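Local coordinates for protein PfVFT1 (Plasmodium falciparum, PDB 5JKQ) that is of unconfirmed function but adopts a bi-lobed Venus flytrap fold, consistent with a solute-binding protein, at residues D18-Q29 with V46-L56; W103-W111 with I144-L152. The protein carries 3 engineered substitutions. All coordinates share one frame; numbering follows the deposited sequence.

Interaction 1: residues D18-Q29 with V46-L56; sequences DIYHAAVKELIQ and VIESIENLPNL
Lys25 reaches from the helix of residues 18-29 across the loop of residues 46-56 and ends among loop oxygens. Its chain is straight throughout, with CG anti to the backbone N (chi1 -180°), and this full extension carries the ammonium past Ile50 to the oxygens of Leu53 and Asn55. There NZ donates to Leu53 O at 2.9 Å, from above the carbonyl plane, and to Asn55 OD1 at 2.7 Å, tilted from the amide plane. The aliphatic part is packed too: CD of Lys25 lies 3.8 Å from Leu53 CB.

The tight part continues on both flanks of Lys25. Ala22 packs closely against Pro54 and Leu56, and its CA makes a CH...O contact with Pro54 O at 3.3 Å. Leu56 brings CD1 to 3.6 Å from Ile19 CG1. On the other flank Ile28 CD1 rests against two methyls of the loop, Ile47 CG2 at 3.4 Å and Ile50 CG2 at 3.5 Å. A water bridges Ala22 O and Leu56 N.

The outer side is looser. Glu26 only brushes Leu56 CD2 with its carboxylate, and the exposed Gln29 grazes Ile50 CD1 with its CG.

On its other side the helix packs on helix 102-118 through Ala23 and Leu27. The arrangement is a long irregular loop strapped over an N-terminal helix, at the outside of one lobe of the bi-lobed Venus flytrap fold.

Interaction 2: residues W103-W111 with I144-L152; sequences WPDVMYIIW and IHMTDNYFL
This is a buried contact between a helix and the end of a strand, inside one lobe. Helix 102-118 packs on the edge strand 146-147 of a three-stranded parallel sheet and on the turn that follows it. Trp103 and Tyr150 meet at one end. Tyr150 CB sits over the five-membered ring of Trp103, 3.5 Å from its centroid and 9° off the normal. The Tyr150 ring then turns its edge to the same indole, an edge-to-face pair with planes at 68°. Chi1 of 65° sets the phenol between its own backbone N and carbonyl, and Tyr150 OH continues to Leu83 N.

Asn149 fills the middle. Its CB lies 3.8 Å from Trp103 CZ3. Its ND2 faces Met107, Val106 and Ile110, while OD1 is hydrogen-bonded to Tyr20 OH. Met107, a selenomethionine, bends at chi2 and chi3, which brings Met107 CE to 3.4 Å from Thr147 O. At the far end Met146, also selenomethionine, makes a Met-aromatic contact: its SE lies near the plane of the Trp111 ring, at the edge, 3.7 Å from Trp111 NE1.

A water donates to Asp148 OD1 at 2.7 Å and accepts from Asn149 ND2 at 2.9 Å. Asp148 OD1 also receives Tyr150 N, closing an Asx turn.

The Asp148 carboxylate is thus met by a water, by the backbone N of Tyr150 and by the hydroxyls of Tyr94 and Tyr129. Trp111 NE1 is buried and has no hydrogen-bond partner in the model. The chemistry implies a mostly apolar join, with the turn's shape fixed by a small polar network.

Interactions 1 and 2 lie in the same lobe, with centres about 15 Å apart, and follow one another along the chain. Helix 18-29 joins them. It carries the loop 46-56 on one side and sends Tyr20 from another toward interaction 2. Tyr20 OH lies 2.8 Å from Asn149 OD1, a probable hydrogen bond that takes up the amide oxygen, while ND2 holds the water. The Tyr20 ring also meets Met146, with Tyr20 CE1 3.6 Å from Met146 CE. Leu27 CD1 packs 3.6 Å from Ile110 CG1. Helix 14-29 thus meets the loop 46-56, helix 102-118 and the turn after strand 146-147. No ligand-binding residue is identified in either contact.

Interaction 1: residues D18-Q29 with V46-L56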
loop_
_atom_site.group_PDB
_atom_site.type_symbol
_atom_site.label_atom_id
_atom_site.label_comp_id
_atom_site.label_asym_id
_atom_site.label_seq_id
_atom_site.Cartn_x
_atom_site.Cartn_y
_atom_site.Cartn_z
ATOM N N ASP A 18 0.448 -15.881 7.056
ATOM C CA ASP A 18 -0.790 -16.151 7.779
ATOM C C ASP A 18 -0.809 -15.486 9.154
ATOM O O ASP A 18 -1.798 -14.855 9.526
ATOM C CB ASP A 18 -1.003 -17.658 7.929
ATOM C CG ASP A 18 -1.205 -18.353 6.595
ATOM O OD1 ASP A 18 -1.678 -17.696 5.642
ATOM O OD2 ASP A 18 -0.894 -19.558 6.500
ATOM N N ILE A 19 0.274 -15.629 9.911
ATOM C CA ILE A 19 0.340 -15.013 11.228
ATOM C C ILE A 19 0.373 -13.495 11.076
ATOM O O ILE A 19 -0.124 -12.761 11.929
ATOM C CB ILE A 19 1.566 -15.506 12.030
ATOM C CG1 ILE A 19 1.383 -15.193 13.517
ATOM C CG2 ILE A 19 2.870 -14.908 11.485
ATOM C CD1 ILE A 19 2.234 -16.053 14.427
ATOM N N TYR A 20 0.946 -13.036 9.968
ATOM C CA TYR A 20 0.946 -11.622 9.621
ATOM C C TYR A 20 -0.484 -11.132 9.397
ATOM O O TYR A 20 -0.889 -10.108 9.947
ATOM C CB TYR A 20 1.814 -11.396 8.381
ATOM C CG TYR A 20 1.552 -10.119 7.614
ATOM C CD1 TYR A 20 2.184 -8.931 7.960
ATOM C CD2 TYR A 20 0.701 -10.114 6.518
ATOM C CE1 TYR A 20 1.953 -7.769 7.247
ATOM C CE2 TYR A 20 0.465 -8.961 5.801
ATOM C CZ TYR A 20 1.092 -7.793 6.165
ATOM O OH TYR A 20 0.849 -6.652 5.440
ATOM N N HIS A 21 -1.252 -11.877 8.606
ATOM C CA HIS A 21 -2.649 -11.533 8.351
ATOM C C HIS A 21 -3.483 -11.644 9.619
ATOM O O HIS A 21 -4.415 -10.866 9.835
ATOM C CB HIS A 21 -3.240 -12.438 7.271
ATOM C CG HIS A 21 -2.770 -12.118 5.889
ATOM N ND1 HIS A 21 -2.837 -13.023 4.852
ATOM C CD2 HIS A 21 -2.237 -10.988 5.368
ATOM C CE1 HIS A 21 -2.358 -12.467 3.754
ATOM N NE2 HIS A 21 -1.985 -11.233 4.040
ATOM N N ALA A 22 -3.147 -12.622 10.452
ATOM C CA ALA A 22 -3.867 -12.842 11.697
ATOM C C ALA A 22 -3.648 -11.684 12.663
ATOM O O ALA A 22 -4.556 -11.297 13.401
ATOM C CB ALA A 22 -3.437 -14.146 12.327
ATOM N N ALA A 23 -2.440 -11.134 12.658
ATOM C CA ALA A 23 -2.118 -10.014 13.527
ATOM C C ALA A 23 -2.896 -8.776 13.097
ATOM O O ALA A 23 -3.464 -8.070 13.929
ATOM C CB ALA A 23 -0.629 -9.743 13.514
ATOM N N VAL A 24 -2.923 -8.525 11.791
ATOM C CA VAL A 24 -3.686 -7.413 11.235
ATOM C C VAL A 24 -5.155 -7.532 11.630
ATOM O O VAL A 24 -5.787 -6.545 12.006
ATOM C CB VAL A 24 -3.558 -7.356 9.698
ATOM C CG1 VAL A 24 -4.493 -6.310 9.100
ATOM C CG2 VAL A 24 -2.122 -7.056 9.304
ATOM N N LYS A 25 -5.686 -8.750 11.551
ATOM C CA LYS A 25 -7.067 -9.011 11.931
ATOM C C LYS A 25 -7.298 -8.618 13.385
ATOM O O LYS A 25 -8.298 -7.978 13.717
ATOM C CB LYS A 25 -7.412 -10.484 11.715
ATOM C CG LYS A 25 -8.841 -10.848 12.080
ATOM C CD LYS A 25 -9.153 -12.289 11.714
ATOM C CE LYS A 25 -10.578 -12.660 12.076
ATOM N NZ LYS A 25 -10.913 -14.037 11.627
ATOM N N GLU A 26 -6.359 -8.991 14.248
ATOM C CA GLU A 26 -6.452 -8.655 15.662
ATOM C C GLU A 26 -6.330 -7.147 15.872
ATOM O O GLU A 26 -7.029 -6.573 16.708
ATOM C CB GLU A 26 -5.376 -9.392 16.460
ATOM C CG GLU A 26 -5.339 -9.013 17.928
ATOM C CD GLU A 26 -4.759 -10.105 18.804
ATOM O OE1 GLU A 26 -5.295 -11.234 18.784
ATOM O OE2 GLU A 26 -3.770 -9.833 19.515
ATOM N N LEU A 27 -5.446 -6.511 15.108
ATOM C CA LEU A 27 -5.233 -5.071 15.219
ATOM C C LEU A 27 -6.471 -4.289 14.783
ATOM O O LEU A 27 -6.658 -3.137 15.176
ATOM C CB LEU A 27 -4.023 -4.640 14.389
ATOM C CG LEU A 27 -2.653 -4.959 14.998
ATOM C CD1 LEU A 27 -1.548 -4.633 14.013
ATOM C CD2 LEU A 27 -2.433 -4.199 16.301
ATOM N N ILE A 28 -7.309 -4.922 13.970
ATOM C CA ILE A 28 -8.561 -4.321 13.525
ATOM C C ILE A 28 -9.643 -4.553 14.574
ATOM O O ILE A 28 -10.501 -3.698 14.791
ATOM C CB ILE A 28 -8.993 -4.894 12.157
ATOM C CG1 ILE A 28 -8.059 -4.365 11.068
ATOM C CG2 ILE A 28 -10.436 -4.514 11.822
ATOM C CD1 ILE A 28 -8.148 -5.102 9.755
ATOM N N GLN A 29 -9.588 -5.707 15.230
ATOM C CA GLN A 29 -10.527 -6.033 16.296
ATOM C C GLN A 29 -10.312 -5.157 17.529
ATOM O O GLN A 29 -11.276 -4.708 18.147
ATOM C CB GLN A 29 -10.402 -7.509 16.688
ATOM C CG GLN A 29 -10.937 -8.485 15.652
ATOM C CD GLN A 29 -10.624 -9.933 15.988
ATOM O OE1 GLN A 29 -9.678 -10.225 16.722
ATOM N NE2 GLN A 29 -11.421 -10.847 15.450
ATOM N N VAL A 46 -8.602 0.782 6.560
ATOM C CA VAL A 46 -8.172 -0.595 6.777
ATOM C C VAL A 46 -8.990 -1.551 5.922
ATOM O O VAL A 46 -10.075 -1.200 5.455
ATOM C CB VAL A 46 -8.297 -1.013 8.259
ATOM C CG1 VAL A 46 -7.322 -0.219 9.110
ATOM C CG2 VAL A 46 -9.735 -0.847 8.760
ATOM N N ILE A 47 -8.463 -2.755 5.722
ATOM C CA ILE A 47 -9.144 -3.771 4.926
ATOM C C ILE A 47 -10.572 -3.954 5.441
ATOM O O ILE A 47 -10.809 -4.040 6.647
ATOM C CB ILE A 47 -8.376 -5.120 4.939
ATOM C CG1 ILE A 47 -9.145 -6.186 4.155
ATOM C CG2 ILE A 47 -8.114 -5.593 6.367
ATOM C CD1 ILE A 47 -8.250 -7.123 3.359
ATOM N N GLU A 48 -11.519 -3.980 4.509
ATOM C CA GLU A 48 -12.938 -3.927 4.844
ATOM C C GLU A 48 -13.463 -5.240 5.427
ATOM O O GLU A 48 -14.301 -5.226 6.331
ATOM C CB GLU A 48 -13.765 -3.539 3.604
ATOM C CG GLU A 48 -13.721 -4.525 2.433
ATOM C CD GLU A 48 -12.439 -4.443 1.620
ATOM O OE1 GLU A 48 -11.980 -5.497 1.127
ATOM O OE2 GLU A 48 -11.892 -3.328 1.471
ATOM N N SER A 49 -12.969 -6.363 4.912
ATOM C CA SER A 49 -13.431 -7.682 5.343
ATOM C C SER A 49 -12.317 -8.484 6.010
ATOM O O SER A 49 -11.252 -8.683 5.424
ATOM C CB SER A 49 -13.987 -8.465 4.153
ATOM O OG SER A 49 -14.406 -9.759 4.550
ATOM N N ILE A 50 -12.580 -8.948 7.230
ATOM C CA ILE A 50 -11.606 -9.720 8.000
ATOM C C ILE A 50 -12.162 -11.076 8.435
ATOM O O ILE A 50 -11.490 -11.830 9.141
ATOM C CB ILE A 50 -11.150 -8.950 9.256
ATOM C CG1 ILE A 50 -12.360 -8.488 10.072
ATOM C CG2 ILE A 50 -10.299 -7.757 8.860
ATOM C CD1 ILE A 50 -12.040 -8.193 11.521
ATOM N N GLU A 51 -13.387 -11.380 8.016
ATOM C CA GLU A 51 -14.048 -12.621 8.410
ATOM C C GLU A 51 -13.240 -13.859 8.032
ATOM O O GLU A 51 -13.129 -14.799 8.820
ATOM C CB GLU A 51 -15.435 -12.711 7.776
ATOM C CG GLU A 51 -16.536 -12.083 8.607
ATOM C CD GLU A 51 -17.910 -12.323 8.017
ATOM O OE1 GLU A 51 -17.993 -12.625 6.807
ATOM O OE2 GLU A 51 -18.908 -12.217 8.763
ATOM N N ASN A 52 -12.672 -13.849 6.830
ATOM C CA ASN A 52 -11.977 -15.020 6.305
ATOM C C ASN A 52 -10.501 -15.075 6.689
ATOM O O ASN A 52 -9.839 -16.090 6.466
ATOM C CB ASN A 52 -12.111 -15.066 4.783
ATOM C CG ASN A 52 -13.556 -15.058 4.328
ATOM O OD1 ASN A 52 -13.946 -14.260 3.475
ATOM N ND2 ASN A 52 -14.363 -15.943 4.905
ATOM N N LEU A 53 -9.982 -13.990 7.257
ATOM C CA LEU A 53 -8.586 -13.962 7.679
ATOM C C LEU A 53 -8.367 -14.928 8.840
ATOM O O LEU A 53 -9.301 -15.216 9.591
ATOM C CB LEU A 53 -8.164 -12.547 8.080
ATOM C CG LEU A 53 -7.668 -11.648 6.944
ATOM C CD1 LEU A 53 -8.711 -11.534 5.843
ATOM C CD2 LEU A 53 -7.298 -10.273 7.482
ATOM N N PRO A 54 -7.133 -15.438 8.991
ATOM C CA PRO A 54 -6.866 -16.401 10.065
ATOM C C PRO A 54 -6.960 -15.771 11.449
ATOM O O PRO A 54 -6.663 -14.587 11.602
ATOM C CB PRO A 54 -5.430 -16.865 9.785
ATOM C CG PRO A 54 -5.096 -16.372 8.418
ATOM C CD PRO A 54 -5.922 -15.158 8.200
ATOM N N ASN A 55 -7.369 -16.557 12.439
ATOM C CA ASN A 55 -7.366 -16.107 13.826
ATOM C C ASN A 55 -6.000 -16.337 14.453
ATOM O O ASN A 55 -5.487 -17.457 14.440
ATOM C CB ASN A 55 -8.437 -16.836 14.633
ATOM C CG ASN A 55 -9.837 -16.562 14.124
ATOM O OD1 ASN A 55 -10.171 -15.434 13.759
ATOM N ND2 ASN A 55 -10.664 -17.598 14.094
ATOM N N LEU A 56 -5.418 -15.276 15.003
ATOM C CA LEU A 56 -4.076 -15.342 15.571
ATOM C C LEU A 56 -3.960 -16.452 16.611
ATOM O O LEU A 56 -2.940 -17.136 16.691
ATOM C CB LEU A 56 -3.700 -13.996 16.193
ATOM C CG LEU A 56 -2.286 -13.876 16.768
ATOM C CD1 LEU A 56 -1.236 -14.073 15.679
ATOM C CD2 LEU A 56 -2.102 -12.530 17.461
HETATM O O HOH W 1 -6.527 -12.569 14.725
#

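Interaction 2: residues W103-W111 with I144-L152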
loop_
_atom_site.group_PDB
_atom_site.type_symbol
_atom_site.label_atom_id
_atom_site.label_comp_id
_atom_site.label_asym_id
_atom_site.label_seq_id
_atom_site.Cartn_x
_atom_site.Cartn_y
_atom_site.Cartn_z
ATOM N N TRP A 103 3.825 4.419 8.767
ATOM C CA TRP A 103 4.096 3.109 8.182
ATOM C C TRP A 103 5.060 2.274 9.026
ATOM O O TRP A 103 4.834 1.078 9.208
ATOM C CB TRP A 103 4.630 3.268 6.757
ATOM C CG TRP A 103 3.540 3.561 5.780
ATOM C CD1 TRP A 103 3.362 4.709 5.071
ATOM C CD2 TRP A 103 2.457 2.693 5.422
ATOM N NE1 TRP A 103 2.239 4.610 4.285
ATOM C CE2 TRP A 103 1.666 3.382 4.481
ATOM C CE3 TRP A 103 2.082 1.400 5.800
ATOM C CZ2 TRP A 103 0.522 2.822 3.913
ATOM C CZ3 TRP A 103 0.945 0.846 5.234
ATOM C CH2 TRP A 103 0.180 1.556 4.303
ATOM N N PRO A 104 6.135 2.891 9.543
ATOM C CA PRO A 104 6.957 2.161 10.515
ATOM C C PRO A 104 6.158 1.732 11.744
ATOM O O PRO A 104 6.307 0.596 12.200
ATOM C CB PRO A 104 8.040 3.175 10.893
ATOM C CG PRO A 104 8.160 4.041 9.707
ATOM C CD PRO A 104 6.772 4.157 9.138
ATOM N N ASP A 105 5.321 2.626 12.268
ATOM C CA ASP A 105 4.505 2.313 13.438
ATOM C C ASP A 105 3.535 1.170 13.158
ATOM O O ASP A 105 3.235 0.380 14.053
ATOM C CB ASP A 105 3.717 3.543 13.903
ATOM C CG ASP A 105 4.523 4.457 14.809
ATOM O OD1 ASP A 105 5.580 4.031 15.324
ATOM O OD2 ASP A 105 4.085 5.606 15.018
ATOM N N VAL A 106 3.040 1.091 11.926
ATOM C CA VAL A 106 2.168 -0.009 11.519
ATOM C C VAL A 106 2.911 -1.337 11.621
ATOM O O VAL A 106 2.383 -2.315 12.151
ATOM C CB VAL A 106 1.642 0.184 10.072
ATOM C CG1 VAL A 106 1.001 -1.101 9.527
ATOM C CG2 VAL A 106 0.650 1.336 10.017
HETATM N N MSE A 107 4.139 -1.370 11.113
HETATM C CA MSE A 107 4.916 -2.603 11.109
HETATM C C MSE A 107 5.289 -3.006 12.531
HETATM O O MSE A 107 5.372 -4.195 12.843
HETATM C CB MSE A 107 6.177 -2.451 10.255
HETATM C CG MSE A 107 6.970 -3.743 10.099
HETATM SE SE MSE A 107 5.974 -5.140 9.164
HETATM C CE MSE A 107 6.429 -4.631 7.340
ATOM N N TYR A 108 5.508 -2.015 13.392
ATOM C CA TYR A 108 5.857 -2.277 14.785
ATOM C C TYR A 108 4.713 -2.961 15.529
ATOM O O TYR A 108 4.922 -3.970 16.199
ATOM C CB TYR A 108 6.234 -0.977 15.506
ATOM C CG TYR A 108 7.500 -0.318 15.002
ATOM C CD1 TYR A 108 8.574 -1.075 14.552
ATOM C CD2 TYR A 108 7.620 1.064 14.979
ATOM C CE1 TYR A 108 9.731 -0.474 14.092
ATOM C CE2 TYR A 108 8.772 1.675 14.519
ATOM C CZ TYR A 108 9.823 0.901 14.078
ATOM O OH TYR A 108 10.972 1.506 13.621
ATOM N N ILE A 109 3.505 -2.415 15.416
ATOM C CA ILE A 109 2.375 -2.965 16.158
ATOM C C ILE A 109 1.970 -4.337 15.612
ATOM O O ILE A 109 1.445 -5.169 16.351
ATOM C CB ILE A 109 1.155 -2.016 16.139
ATOM C CG1 ILE A 109 0.716 -1.718 14.702
ATOM C CG2 ILE A 109 1.486 -0.733 16.896
ATOM C CD1 ILE A 109 -0.586 -0.955 14.604
ATOM N N ILE A 110 2.221 -4.578 14.329
ATOM C CA ILE A 110 1.926 -5.884 13.746
ATOM C C ILE A 110 2.806 -6.938 14.402
ATOM O O ILE A 110 2.321 -7.999 14.792
ATOM C CB ILE A 110 2.125 -5.888 12.211
ATOM C CG1 ILE A 110 0.937 -5.199 11.538
ATOM C CG2 ILE A 110 2.258 -7.321 11.665
ATOM C CD1 ILE A 110 1.106 -4.971 10.044
ATOM N N TRP A 111 4.094 -6.634 14.542
ATOM C CA TRP A 111 5.043 -7.587 15.107
ATOM C C TRP A 111 5.018 -7.595 16.633
ATOM O O TRP A 111 5.416 -8.579 17.255
ATOM C CB TRP A 111 6.454 -7.294 14.596
ATOM C CG TRP A 111 6.671 -7.877 13.236
ATOM C CD1 TRP A 111 6.691 -7.208 12.048
ATOM C CD2 TRP A 111 6.862 -9.260 12.923
ATOM N NE1 TRP A 111 6.895 -8.090 11.012
ATOM C CE2 TRP A 111 7.004 -9.356 11.524
ATOM C CE3 TRP A 111 6.935 -10.427 13.689
ATOM C CZ2 TRP A 111 7.214 -10.572 10.878
ATOM C CZ3 TRP A 111 7.143 -11.633 13.044
ATOM C CH2 TRP A 111 7.280 -11.696 11.654
ATOM N N ILE A 144 16.125 -10.233 3.136
ATOM C CA ILE A 144 15.046 -9.809 4.018
ATOM C C ILE A 144 13.937 -10.852 4.031
ATOM O O ILE A 144 13.791 -11.626 3.084
ATOM C CB ILE A 144 14.465 -8.445 3.583
ATOM C CG1 ILE A 144 14.147 -8.467 2.082
ATOM C CG2 ILE A 144 15.443 -7.329 3.920
ATOM C CD1 ILE A 144 13.479 -7.212 1.554
ATOM N N HIS A 145 13.166 -10.878 5.113
ATOM C CA HIS A 145 12.003 -11.751 5.207
ATOM C C HIS A 145 10.777 -11.074 4.599
ATOM O O HIS A 145 9.845 -11.742 4.149
ATOM C CB HIS A 145 11.726 -12.118 6.667
ATOM C CG HIS A 145 12.895 -12.735 7.369
ATOM N ND1 HIS A 145 13.310 -12.329 8.619
ATOM C CD2 HIS A 145 13.731 -13.736 7.001
ATOM C CE1 HIS A 145 14.354 -13.047 8.989
ATOM N NE2 HIS A 145 14.630 -13.909 8.025
HETATM N N MSE A 146 10.802 -9.742 4.576
HETATM C CA MSE A 146 9.634 -8.940 4.233
HETATM C C MSE A 146 9.974 -7.597 3.624
HETATM O O MSE A 146 11.015 -7.016 3.928
HETATM C CB MSE A 146 8.803 -8.658 5.477
HETATM C CG MSE A 146 7.832 -9.713 5.874
HETATM SE SE MSE A 146 6.893 -9.061 7.442
HETATM C CE MSE A 146 5.458 -8.101 6.543
ATOM N N THR A 147 9.061 -7.086 2.808
ATOM C CA THR A 147 9.069 -5.678 2.448
ATOM C C THR A 147 8.231 -4.930 3.476
ATOM O O THR A 147 7.464 -5.540 4.223
ATOM C CB THR A 147 8.497 -5.427 1.041
ATOM O OG1 THR A 147 7.088 -5.696 1.041
ATOM C CG2 THR A 147 9.191 -6.304 0.007
ATOM N N ASP A 148 8.381 -3.612 3.519
ATOM C CA ASP A 148 7.510 -2.776 4.333
ATOM C C ASP A 148 6.083 -2.889 3.794
ATOM O O ASP A 148 5.875 -3.371 2.682
ATOM C CB ASP A 148 7.991 -1.323 4.317
ATOM C CG ASP A 148 7.369 -0.489 5.419
ATOM O OD1 ASP A 148 6.155 -0.206 5.339
ATOM O OD2 ASP A 148 8.099 -0.106 6.359
ATOM N N ASN A 149 5.103 -2.450 4.577
ATOM C CA ASN A 149 3.704 -2.562 4.171
ATOM C C ASN A 149 3.255 -1.478 3.192
ATOM O O ASN A 149 2.198 -1.607 2.576
ATOM C CB ASN A 149 2.786 -2.523 5.397
ATOM C CG ASN A 149 3.072 -3.639 6.382
ATOM O OD1 ASN A 149 2.808 -4.808 6.106
ATOM N ND2 ASN A 149 3.598 -3.278 7.548
ATOM N N TYR A 150 4.040 -0.413 3.045
ATOM C CA TYR A 150 3.580 0.752 2.289
ATOM C C TYR A 150 3.585 0.518 0.784
ATOM O O TYR A 150 2.947 1.261 0.040
ATOM C CB TYR A 150 4.419 1.997 2.628
ATOM C CG TYR A 150 5.887 1.959 2.239
ATOM C CD1 TYR A 150 6.283 1.958 0.906
ATOM C CD2 TYR A 150 6.878 1.979 3.213
ATOM C CE1 TYR A 150 7.620 1.941 0.557
ATOM C CE2 TYR A 150 8.216 1.966 2.872
ATOM C CZ TYR A 150 8.582 1.947 1.545
ATOM O OH TYR A 150 9.913 1.934 1.201
ATOM N N PHE A 151 4.296 -0.512 0.338
ATOM C CA PHE A 151 4.429 -0.784 -1.090
ATOM C C PHE A 151 3.074 -0.976 -1.755
ATOM O O PHE A 151 2.167 -1.575 -1.179
ATOM C CB PHE A 151 5.304 -2.015 -1.319
ATOM C CG PHE A 151 6.763 -1.758 -1.099
ATOM C CD1 PHE A 151 7.552 -1.265 -2.124
ATOM C CD2 PHE A 151 7.343 -1.992 0.135
ATOM C CE1 PHE A 151 8.893 -1.019 -1.923
ATOM C CE2 PHE A 151 8.684 -1.746 0.341
ATOM C CZ PHE A 151 9.459 -1.259 -0.689
ATOM N N LEU A 152 2.944 -0.449 -2.968
ATOM C CA LEU A 152 1.695 -0.535 -3.713
ATOM C C LEU A 152 1.336 -1.981 -4.031
ATOM O O LEU A 152 2.212 -2.822 -4.235
ATOM C CB LEU A 152 1.789 0.272 -5.010
ATOM C CG LEU A 152 2.107 1.762 -4.865
ATOM C CD1 LEU A 152 2.174 2.416 -6.233
ATOM C CD2 LEU A 152 1.081 2.466 -3.988
HETATM O O HOH W 2 4.450 -0.468 7.369
#